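Local atomic coordinates of Serpin48 (Tenebrio molitor, PDB entry 3OZQ), a protein that is a serpin of insect innate immunity that specifically inhibits the protease SPE, consistent with the family's role as serine protease inhibitors. Residues F39-L44 and L165-Y170; Y89-A94 and L169-K174. All coordinates share one frame; numbering follows the deposited sequence.

Contact 1: F39-L44 and L165-Y170; sequences FSAATL and LINALY
In the shutter region of the serpin fold, Ser40, Ala41 and Leu44 of helix 38-50 lie on Leu165, Asn167 and Leu169 of strand 163-174. Asn167 stands at the middle of the contact. Its CG lies anti to the backbone N (chi1 -178°), which lifts the amide off the strand and up to the first turn of the segment. There OD1 lies 3.2 Å from Ser40 OG; a hydrogen bond is possible, though the serine hydroxyl could turn to another acceptor instead. The other branch, ND2, comes to 3.3 Å from Ala41 N; both are donors, so this is packing against the helix backbone and not a bond. The strand belongs to the large serpin sheet A, and helix 38-50 packs against one face of it; the axes of segments 39-44 and 165-170 run roughly antiparallel, at 147°, and approach to 9.2 Å. Beyond the amide, Asn95 of strand 90-100 gives OD1 a weak hydrogen bond, so this buried oxygen lies within bonding range of both the helix and strand 90-100. With an alanine here, Asn95 would probably lose a weak acceptor and Ser40 a possible one, and a gap would be left next to Ala41, between Ser40 and Leu44. Apolar contacts flank the amide. Leu44 and Leu165 lie alongside, pointing opposite ways, Leu44 CG touching Leu165 CD1 at 3.6 Å, while the CD2 branch of Leu44 rests on the CB of Asn167 at 3.7 Å. Past the serine, the Leu169 CD2 methyl presses on Ser40 CB at 3.4 Å, tighter than usual for two carbons. Within the helix, Thr43 OG1 bonds to Ser40 O, which also accepts from Leu44 N, so two donors grip that carbonyl.

Contact 2: Y89-A94 and L169-K174; sequences YTLHTA and LYFNAK
His92 and Tyr170 face each other on one side of the antiparallel strand pair 90-94 and 169-174, their rings nearly parallel (7°) but slid so far apart that they barely overlap. The slide sets the phenol oxygen over the middle of the imidazole, with Tyr170 OH 3.4 Å from His92 CG. In return, the methylene His92 CB sits over the tyrosine face, 3.8 Å from the centroid of the Tyr170 ring, as a CH-pi contact. Tyr170 reaches this place because its CG lies between the backbone N and the carbonyl carbon (chi1 72°). Thr90 CG2 leans on the far face of the imidazole, near its rim, and Asn172 CB fits at the ring's edge. The other side carries Leu91, Thr93, Leu169 and Phe171, with Tyr89 at the end of the pair. Here the Phe171 ring turns back toward the partner strand: its CD1 corner fills the hollow by Leu91 CA, and Phe171 CZ meets Tyr89 CD1 at 3.7 Å, the two ring planes at 45°. Leu91 CD1 is lodged between Leu169 CD2, 4.0 Å away, and the phenylalanine. Tyr89 CB closes the far end against Ala173 CB at 3.9 Å. The backbones are tied by two hydrogen-bonded pairs, Thr90 with Asn172 and His92 with Tyr170; the straightest bond, from His92 N to Tyr170 O, measures 2.9 Å. Around the pair, Phe368 of strand 365-372 packs on Leu91, Leu169 and Phe171, and strand 356-362 sets Ile360 on Phe171 and Val362 on Tyr89. Gln145, just past helix 129-143, bonds to Tyr170 OH, and the same helix lays Trp139 and Gln143 on Ala94.

How the contacts relate
The centres of contact 1 and contact 2 lie about 12 Å apart, and both are built on strand 163-174, sharing Leu169 and Tyr170. Along the chain, residues 39-44 come first, then 89-94, then the shared strand, which thus gathers elements from far upstream: the helix on its face and strand 90-100 along its side. Contact 1 packs a helix on the strand; contact 2 adds its antiparallel neighbour in the sheet, strand 90-100. The two are joined directly: Ala94 N probably hydrogen-bonds to Ala168 O, and Phe39 touches Leu91. Together they bind helix 38-50 to neighbouring strands of sheet A, the sheet into which inhibitory serpins insert their cleaved reactive loop.

Contact 1: F39-L44 and L165-Y170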
loop_
_atom_site.group_PDB
_atom_site.type_symbol
_atom_site.label_atom_id
_atom_site.label_comp_id
_atom_site.label_asym_id
_atom_site.label_seq_id
_atom_site.Cartn_x
_atom_site.Cartn_y
_atom_site.Cartn_z
ATOM N N PHE A 39 -2.108 2.681 -3.724
ATOM C CA PHE A 39 -1.374 3.726 -4.442
ATOM C C PHE A 39 -0.241 3.153 -5.289
ATOM O O PHE A 39 -0.168 3.396 -6.495
ATOM C CB PHE A 39 -0.788 4.750 -3.468
ATOM C CG PHE A 39 0.354 5.533 -4.050
ATOM C CD1 PHE A 39 1.665 5.175 -3.783
ATOM C CD2 PHE A 39 0.112 6.608 -4.892
ATOM C CE1 PHE A 39 2.717 5.875 -4.344
ATOM C CE2 PHE A 39 1.156 7.318 -5.441
ATOM C CZ PHE A 39 2.460 6.954 -5.161
ATOM N N SER A 40 0.654 2.386 -4.659
ATOM C CA SER A 40 1.828 1.893 -5.372
ATOM C C SER A 40 1.433 0.967 -6.536
ATOM O O SER A 40 1.953 1.081 -7.657
ATOM C CB SER A 40 2.793 1.207 -4.396
ATOM O OG SER A 40 4.109 1.154 -4.919
ATOM N N ALA A 41 0.507 0.052 -6.265
ATOM C CA ALA A 41 -0.007 -0.820 -7.300
ATOM C C ALA A 41 -0.527 0.046 -8.454
ATOM O O ALA A 41 -0.302 -0.257 -9.633
ATOM C CB ALA A 41 -1.112 -1.707 -6.742
ATOM N N ALA A 42 -1.217 1.128 -8.104
ATOM C CA ALA A 42 -1.812 2.020 -9.094
ATOM C C ALA A 42 -0.756 2.648 -9.998
ATOM O O ALA A 42 -0.944 2.735 -11.204
ATOM C CB ALA A 42 -2.653 3.101 -8.417
ATOM N N THR A 43 0.359 3.088 -9.425
ATOM C CA THR A 43 1.419 3.644 -10.260
ATOM C C THR A 43 2.070 2.602 -11.198
ATOM O O THR A 43 2.538 2.922 -12.298
ATOM C CB THR A 43 2.507 4.265 -9.401
ATOM O OG1 THR A 43 3.102 3.248 -8.590
ATOM C CG2 THR A 43 1.920 5.374 -8.528
ATOM N N LEU A 44 2.129 1.357 -10.748
ATOM C CA LEU A 44 2.720 0.313 -11.566
ATOM C C LEU A 44 1.784 -0.020 -12.717
ATOM O O LEU A 44 2.192 -0.112 -13.881
ATOM C CB LEU A 44 3.019 -0.922 -10.713
ATOM C CG LEU A 44 3.805 -2.016 -11.424
ATOM C CD1 LEU A 44 4.950 -1.390 -12.182
ATOM C CD2 LEU A 44 4.322 -3.071 -10.410
ATOM N N LEU A 165 4.384 -8.144 -13.342
ATOM C CA LEU A 165 4.545 -6.907 -12.563
ATOM C C LEU A 165 4.964 -7.245 -11.147
ATOM O O LEU A 165 4.261 -7.958 -10.439
ATOM C CB LEU A 165 3.235 -6.118 -12.477
ATOM C CG LEU A 165 2.407 -5.692 -13.693
ATOM C CD1 LEU A 165 1.917 -4.263 -13.553
ATOM C CD2 LEU A 165 3.092 -5.922 -15.033
ATOM N N ILE A 166 6.108 -6.719 -10.740
ATOM C CA ILE A 166 6.601 -6.891 -9.382
ATOM C C ILE A 166 6.506 -5.552 -8.659
ATOM O O ILE A 166 6.875 -4.525 -9.228
ATOM C CB ILE A 166 8.073 -7.291 -9.398
ATOM C CG1 ILE A 166 8.208 -8.740 -9.847
ATOM C CG2 ILE A 166 8.673 -7.102 -8.034
ATOM C CD1 ILE A 166 7.116 -9.631 -9.319
ATOM N N ASN A 167 6.024 -5.572 -7.420
ATOM C CA ASN A 167 5.764 -4.337 -6.648
ATOM C C ASN A 167 6.048 -4.521 -5.162
ATOM O O ASN A 167 5.177 -4.924 -4.412
ATOM C CB ASN A 167 4.303 -3.934 -6.844
ATOM C CG ASN A 167 3.925 -2.643 -6.133
ATOM O OD1 ASN A 167 4.775 -1.843 -5.746
ATOM N ND2 ASN A 167 2.628 -2.424 -6.002
ATOM N N ALA A 168 7.275 -4.236 -4.751
ATOM C CA ALA A 168 7.695 -4.416 -3.375
ATOM C C ALA A 168 7.922 -3.049 -2.770
ATOM O O ALA A 168 8.521 -2.183 -3.406
ATOM C CB ALA A 168 8.962 -5.196 -3.311
ATOM N N LEU A 169 7.453 -2.855 -1.545
ATOM C CA LEU A 169 7.664 -1.577 -0.863
ATOM C C LEU A 169 7.517 -1.638 0.643
ATOM O O LEU A 169 7.013 -2.606 1.209
ATOM C CB LEU A 169 6.760 -0.446 -1.410
ATOM C CG LEU A 169 5.259 -0.573 -1.737
ATOM C CD1 LEU A 169 4.572 -1.798 -1.208
ATOM C CD2 LEU A 169 4.435 0.702 -1.405
ATOM N N TYR A 170 7.966 -0.563 1.273
ATOM C CA TYR A 170 7.836 -0.379 2.702
ATOM C C TYR A 170 8.151 1.080 2.977
ATOM O O TYR A 170 8.815 1.744 2.176
ATOM C CB TYR A 170 8.779 -1.307 3.472
ATOM C CG TYR A 170 10.242 -0.938 3.384
ATOM C CD1 TYR A 170 10.821 -0.099 4.329
ATOM C CD2 TYR A 170 11.049 -1.437 2.363
ATOM C CE1 TYR A 170 12.163 0.238 4.261
ATOM C CE2 TYR A 170 12.396 -1.103 2.283
ATOM C CZ TYR A 170 12.946 -0.264 3.240
ATOM O OH TYR A 170 14.278 0.079 3.173
#

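Contact 2: Y89-A94 and L169-K174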
loop_
_atom_site.group_PDB
_atom_site.type_symbol
_atom_site.label_atom_id
_atom_site.label_comp_id
_atom_site.label_asym_id
_atom_site.label_seq_id
_atom_site.Cartn_x
_atom_site.Cartn_y
_atom_site.Cartn_z
ATOM N N TYR A 89 11.083 11.438 5.967
ATOM C CA TYR A 89 10.534 10.103 5.734
ATOM C C TYR A 89 10.737 9.619 4.302
ATOM O O TYR A 89 10.806 10.425 3.368
ATOM C CB TYR A 89 9.045 10.075 6.065
ATOM C CG TYR A 89 8.186 10.962 5.183
ATOM C CD1 TYR A 89 7.919 10.624 3.859
ATOM C CD2 TYR A 89 7.625 12.129 5.685
ATOM C CE1 TYR A 89 7.122 11.433 3.062
ATOM C CE2 TYR A 89 6.832 12.940 4.898
ATOM C CZ TYR A 89 6.578 12.592 3.594
ATOM O OH TYR A 89 5.783 13.416 2.826
ATOM N N THR A 90 10.800 8.298 4.129
ATOM C CA THR A 90 11.076 7.721 2.815
ATOM C C THR A 90 10.214 6.505 2.487
ATOM O O THR A 90 10.127 5.551 3.268
ATOM C CB THR A 90 12.538 7.277 2.707
ATOM O OG1 THR A 90 13.372 8.190 3.429
ATOM C CG2 THR A 90 12.974 7.218 1.237
ATOM N N LEU A 91 9.588 6.539 1.321
ATOM C CA LEU A 91 8.977 5.350 0.749
ATOM C C LEU A 91 10.009 4.628 -0.115
ATOM O O LEU A 91 10.604 5.233 -1.007
ATOM C CB LEU A 91 7.774 5.738 -0.098
ATOM C CG LEU A 91 7.059 4.570 -0.771
ATOM C CD1 LEU A 91 6.454 3.655 0.305
ATOM C CD2 LEU A 91 5.990 5.109 -1.700
ATOM N N HIS A 92 10.242 3.349 0.174
ATOM C CA HIS A 92 11.132 2.515 -0.627
ATOM C C HIS A 92 10.278 1.606 -1.498
ATOM O O HIS A 92 9.377 0.935 -1.006
ATOM C CB HIS A 92 12.050 1.672 0.271
ATOM C CG HIS A 92 12.950 2.489 1.150
ATOM N ND1 HIS A 92 12.533 3.027 2.348
ATOM C CD2 HIS A 92 14.238 2.879 0.991
ATOM C CE1 HIS A 92 13.528 3.703 2.897
ATOM N NE2 HIS A 92 14.572 3.632 2.092
ATOM N N THR A 93 10.547 1.605 -2.799
ATOM C CA THR A 93 9.801 0.761 -3.720
ATOM C C THR A 93 10.766 0.065 -4.651
ATOM O O THR A 93 11.789 0.629 -5.036
ATOM C CB THR A 93 8.813 1.598 -4.557
ATOM O OG1 THR A 93 9.534 2.331 -5.557
ATOM C CG2 THR A 93 8.075 2.570 -3.680
ATOM N N ALA A 94 10.452 -1.172 -4.997
ATOM C CA ALA A 94 11.166 -1.873 -6.045
ATOM C C ALA A 94 10.092 -2.375 -6.975
ATOM O O ALA A 94 9.497 -3.424 -6.732
ATOM C CB ALA A 94 11.962 -3.020 -5.478
ATOM N N LEU A 169 7.453 -2.855 -1.545
ATOM C CA LEU A 169 7.664 -1.577 -0.863
ATOM C C LEU A 169 7.517 -1.638 0.643
ATOM O O LEU A 169 7.013 -2.606 1.209
ATOM C CB LEU A 169 6.760 -0.446 -1.410
ATOM C CG LEU A 169 5.259 -0.573 -1.737
ATOM C CD1 LEU A 169 4.572 -1.798 -1.208
ATOM C CD2 LEU A 169 4.435 0.702 -1.405
ATOM N N TYR A 170 7.966 -0.563 1.273
ATOM C CA TYR A 170 7.836 -0.379 2.702
ATOM C C TYR A 170 8.151 1.080 2.977
ATOM O O TYR A 170 8.815 1.744 2.176
ATOM C CB TYR A 170 8.779 -1.307 3.472
ATOM C CG TYR A 170 10.242 -0.938 3.384
ATOM C CD1 TYR A 170 10.821 -0.099 4.329
ATOM C CD2 TYR A 170 11.049 -1.437 2.363
ATOM C CE1 TYR A 170 12.163 0.238 4.261
ATOM C CE2 TYR A 170 12.396 -1.103 2.283
ATOM C CZ TYR A 170 12.946 -0.264 3.240
ATOM O OH TYR A 170 14.278 0.079 3.173
ATOM N N PHE A 171 7.664 1.568 4.111
ATOM C CA PHE A 171 7.704 2.982 4.453
ATOM C C PHE A 171 8.569 3.173 5.689
ATOM O O PHE A 171 8.596 2.321 6.575
ATOM C CB PHE A 171 6.289 3.462 4.769
ATOM C CG PHE A 171 6.159 4.955 4.880
ATOM C CD1 PHE A 171 6.467 5.772 3.806
ATOM C CD2 PHE A 171 5.711 5.545 6.059
ATOM C CE1 PHE A 171 6.333 7.159 3.904
ATOM C CE2 PHE A 171 5.576 6.927 6.158
ATOM C CZ PHE A 171 5.880 7.733 5.076
ATOM N N ASN A 172 9.271 4.298 5.741
ATOM C CA ASN A 172 10.083 4.639 6.897
ATOM C C ASN A 172 9.786 6.057 7.374
ATOM O O ASN A 172 9.956 7.018 6.617
ATOM C CB ASN A 172 11.562 4.490 6.559
ATOM C CG ASN A 172 12.461 5.023 7.652
ATOM O OD1 ASN A 172 12.862 4.288 8.562
ATOM N ND2 ASN A 172 12.779 6.312 7.578
ATOM N N ALA A 173 9.324 6.183 8.620
ATOM C CA ALA A 173 8.964 7.481 9.182
ATOM C C ALA A 173 9.198 7.544 10.683
ATOM O O ALA A 173 9.318 6.515 11.355
ATOM C CB ALA A 173 7.512 7.844 8.863
ATOM N N LYS A 174 9.271 8.767 11.195
ATOM C CA LYS A 174 9.452 9.007 12.622
ATOM C C LYS A 174 8.212 9.673 13.197
ATOM O O LYS A 174 7.673 10.608 12.602
ATOM C CB LYS A 174 10.649 9.923 12.863
ATOM C CG LYS A 174 11.978 9.405 12.357
ATOM C CD LYS A 174 12.440 8.160 13.095
ATOM C CE LYS A 174 13.828 7.758 12.611
ATOM N NZ LYS A 174 14.372 6.561 13.323
#